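Local coordinates for transcriptional regulators (LACI-FAMILY TRANSCRIPTIONAL REGULATORY PROTEIN) (Corynebacterium glutamicum, PDB 3GYB), which probably acts as a LacI-family transcription factor that binds regulatory DNA, and carries a periplasmic-binding-protein-like domain with a bound magnesium ion, at residues A[209-214]-A[225-230]. Sequence-based numbering, arbitrary orientation.
Sequences IGYDNT and TTIDDN. With MG (magnesium ion), chain C.
Asp212 and Asp229 meet at a magnesium ion, but through unlike groups: Asp212 gives its backbone O, 2.2 Å from the metal, whereas Asp229 gives one carboxylate oxygen, OD1, at 2.1 Å. Asp229 OD2 stays 3.4 Å from magnesium, so the carboxylate binds through one oxygen. Ser231 and three waters complete six ligands; one of these waters donates to Asp229 OD2 and another to Asp228 OD1. Asp212 OD1 lies 3.6 Å from Asp229 OD2, their carboxylate planes 41° apart; a further water donates to both oxygens, which probably eases their repulsion.

Beside this site, the Tyr211 ring takes Ile227 on one face: CG2 lies 3.8 Å from the ring centroid and 15° off the normal, a CH-pi contact. Asp229 CB meets the edge of the same ring, 3.7 Å from Tyr211 CE2. A chi1 of -179° turns Thr226 OG1 toward the Asn213 backbone; it accepts from Asn213 N at 3.2 Å and is also hydrogen-bonded to Asp185 OD1, tying the turn after the first strand to the second. Asp212 N donates to Ile227 O at 2.8 Å, a nearly straight bond.

Strands 207-211 and 226-228 run parallel in a beta-alpha-beta unit linked through helix 215-218. Strands 179-182 and 258-264 flank the pair, and helix 102-115 packs against Ile209, Tyr211 and Ile227.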
ATOM      1  N   ILE A 209      -4.701  18.490  -1.202  1.00 12.02           N
ATOM      2  CA  ILE A 209      -3.584  18.233  -0.310  1.00 10.77           C
ATOM      3  C   ILE A 209      -3.975  17.078   0.604  1.00 11.87           C
ATOM      4  O   ILE A 209      -5.094  17.035   1.126  1.00 11.17           O
ATOM      5  CB  ILE A 209      -3.193  19.495   0.514  1.00 12.10           C
ATOM      6  CG1 ILE A 209      -2.056  19.144   1.481  1.00 12.24           C
ATOM      7  CG2 ILE A 209      -4.414  20.053   1.241  1.00 10.42           C
ATOM      8  CD1 ILE A 209      -1.364  20.350   2.104  1.00 14.03           C
ATOM      9  N   GLY A 210      -3.057  16.128   0.764  1.00  8.85           N
ATOM     10  CA  GLY A 210      -3.319  14.968   1.598  1.00 10.31           C
ATOM     11  C   GLY A 210      -2.630  15.028   2.945  1.00  9.04           C
ATOM     12  O   GLY A 210      -2.247  16.103   3.408  1.00 10.77           O
ATOM     13  N   TYR A 211      -2.455  13.869   3.570  1.00  9.91           N
ATOM     14  CA  TYR A 211      -1.827  13.784   4.884  1.00 10.23           C
ATOM     15  C   TYR A 211      -1.287  12.368   5.056  1.00 10.45           C
ATOM     16  O   TYR A 211      -2.013  11.402   4.831  1.00 11.68           O
ATOM     17  CB  TYR A 211      -2.880  14.080   5.969  1.00 11.50           C
ATOM     18  CG  TYR A 211      -2.343  14.572   7.306  1.00 12.73           C
ATOM     19  CD1 TYR A 211      -2.763  15.796   7.831  1.00 12.72           C
ATOM     20  CD2 TYR A 211      -1.460  13.804   8.059  1.00 13.03           C
ATOM     21  CE1 TYR A 211      -2.319  16.239   9.075  1.00 10.13           C
ATOM     22  CE2 TYR A 211      -1.005  14.243   9.311  1.00 12.53           C
ATOM     23  CZ  TYR A 211      -1.443  15.459   9.806  1.00 12.08           C
ATOM     24  OH  TYR A 211      -1.003  15.894  11.043  1.00 11.57           O
ATOM     25  N   ASP A 212      -0.008  12.271   5.425  1.00 11.23           N
ATOM     26  CA  ASP A 212       0.716  11.015   5.671  1.00 10.78           C
ATOM     27  C   ASP A 212       2.015  10.868   4.890  1.00 11.75           C
ATOM     28  O   ASP A 212       2.919  10.193   5.341  1.00 11.75           O
ATOM     29  CB  ASP A 212      -0.120   9.762   5.357  1.00 12.07           C
ATOM     30  CG  ASP A 212      -1.219   9.508   6.369  1.00 13.98           C
ATOM     31  OD1 ASP A 212      -1.223  10.158   7.436  1.00 14.92           O
ATOM     32  OD2 ASP A 212      -2.078   8.645   6.088  1.00 14.05           O
ATOM     33  N   ASN A 213       2.120  11.500   3.727  1.00 12.23           N
ATOM     34  CA  ASN A 213       3.308  11.337   2.886  1.00 12.70           C
ATOM     35  C   ASN A 213       3.600   9.850   2.687  1.00 13.46           C
ATOM     36  O   ASN A 213       4.718   9.363   2.927  1.00 12.18           O
ATOM     37  CB  ASN A 213       4.550  12.014   3.467  1.00 13.20           C
ATOM     38  CG  ASN A 213       5.707  12.004   2.474  1.00 14.50           C
ATOM     39  OD1 ASN A 213       5.499  12.241   1.286  1.00 13.68           O
ATOM     40  ND2 ASN A 213       6.919  11.728   2.949  1.00 13.67           N
ATOM     41  N   THR A 214       2.568   9.135   2.254  1.00 12.54           N
ATOM     42  CA  THR A 214       2.651   7.708   1.970  1.00 12.06           C
ATOM     43  C   THR A 214       3.579   7.518   0.776  1.00 13.30           C
ATOM     44  O   THR A 214       3.871   8.470   0.051  1.00 12.87           O
ATOM     45  CB  THR A 214       1.288   7.150   1.536  1.00 13.46           C
ATOM     46  OG1 THR A 214       0.796   7.933   0.439  1.00 13.65           O
ATOM     47  CG2 THR A 214       0.290   7.175   2.676  1.00 12.18           C
ATOM     48  N   THR A 225       0.807  16.559  -3.012  1.00  9.68           N
ATOM     49  CA  THR A 225       1.208  17.518  -1.985  1.00 11.81           C
ATOM     50  C   THR A 225       0.537  16.951  -0.736  1.00 11.73           C
ATOM     51  O   THR A 225      -0.644  16.609  -0.761  1.00 11.23           O
ATOM     52  CB  THR A 225       0.674  18.917  -2.309  1.00 11.96           C
ATOM     53  OG1 THR A 225       1.366  19.414  -3.459  1.00 12.45           O
ATOM     54  CG2 THR A 225       0.879  19.874  -1.137  1.00 11.94           C
ATOM     55  N   THR A 226       1.286  16.855   0.355  1.00 12.35           N
ATOM     56  CA  THR A 226       0.755  16.228   1.555  1.00 11.35           C
ATOM     57  C   THR A 226       1.450  16.710   2.822  1.00 12.75           C
ATOM     58  O   THR A 226       2.512  17.331   2.772  1.00 13.19           O
ATOM     59  CB  THR A 226       0.949  14.690   1.422  1.00 11.83           C
ATOM     60  OG1 THR A 226       0.423  14.007   2.562  1.00 11.05           O
ATOM     61  CG2 THR A 226       2.439  14.371   1.290  1.00 12.27           C
ATOM     62  N   ILE A 227       0.834  16.424   3.961  1.00 12.32           N
ATOM     63  CA  ILE A 227       1.409  16.787   5.249  1.00 14.26           C
ATOM     64  C   ILE A 227       2.189  15.579   5.755  1.00 13.30           C
ATOM     65  O   ILE A 227       1.636  14.488   5.896  1.00 13.23           O
ATOM     66  CB  ILE A 227       0.315  17.119   6.285  1.00 13.95           C
ATOM     67  CG1 ILE A 227      -0.489  18.342   5.828  1.00 15.96           C
ATOM     68  CG2 ILE A 227       0.947  17.324   7.658  1.00 15.62           C
ATOM     69  CD1 ILE A 227       0.341  19.589   5.577  1.00 15.06           C
ATOM     70  N   ASP A 228       3.479  15.766   6.001  1.00 14.24           N
ATOM     71  CA  ASP A 228       4.314  14.693   6.524  1.00 13.98           C
ATOM     72  C   ASP A 228       3.870  14.488   7.973  1.00 14.36           C
ATOM     73  O   ASP A 228       3.926  15.422   8.775  1.00 14.27           O
ATOM     74  CB  ASP A 228       5.785  15.121   6.480  1.00 15.30           C
ATOM     75  CG  ASP A 228       6.741  13.990   6.794  1.00 17.54           C
ATOM     76  OD1 ASP A 228       6.336  13.021   7.465  1.00 15.57           O
ATOM     77  OD2 ASP A 228       7.915  14.087   6.375  1.00 19.37           O
ATOM     78  N   ASP A 229       3.401  13.284   8.301  1.00 12.60           N
ATOM     79  CA  ASP A 229       2.950  12.981   9.659  1.00 11.90           C
ATOM     80  C   ASP A 229       4.114  12.481  10.517  1.00 12.61           C
ATOM     81  O   ASP A 229       3.908  11.954  11.614  1.00 13.99           O
ATOM     82  CB  ASP A 229       1.833  11.922   9.630  1.00 11.81           C
ATOM     83  CG  ASP A 229       2.315  10.580   9.106  1.00 11.65           C
ATOM     84  OD1 ASP A 229       3.305  10.591   8.358  1.00 10.84           O
ATOM     85  OD2 ASP A 229       1.713   9.529   9.428  1.00 13.44           O
ATOM     86  N   ASN A 230       5.330  12.645  10.004  1.00 12.20           N
ATOM     87  CA  ASN A 230       6.536  12.222  10.703  1.00 14.52           C
ATOM     88  C   ASN A 230       6.403  10.774  11.174  1.00 14.47           C
ATOM     89  O   ASN A 230       6.784  10.440  12.297  1.00 15.12           O
ATOM     90  CB  ASN A 230       6.788  13.130  11.912  1.00 17.42           C
ATOM     91  CG  ASN A 230       8.258  13.276  12.234  1.00 19.50           C
ATOM     92  OD1 ASN A 230       9.043  12.346  12.045  1.00 19.54           O
ATOM     93  ND2 ASN A 230       8.640  14.450  12.733  1.00 20.02           N
TER
HETATM   94 MG    MG C   1       4.053   9.239   6.912  1.00 12.59          MG
HETATM   95  O   HOH W   1      -1.146   9.645   9.985  1.00 24.53           O
HETATM   96  O   HOH W   2       4.923   8.001   5.268  1.00 12.26           O
HETATM   97  O   HOH W   3       5.682  10.646   6.608  1.00 12.77           O
HETATM   98  O   HOH W   4       2.370   7.893   7.417  1.00 11.69           O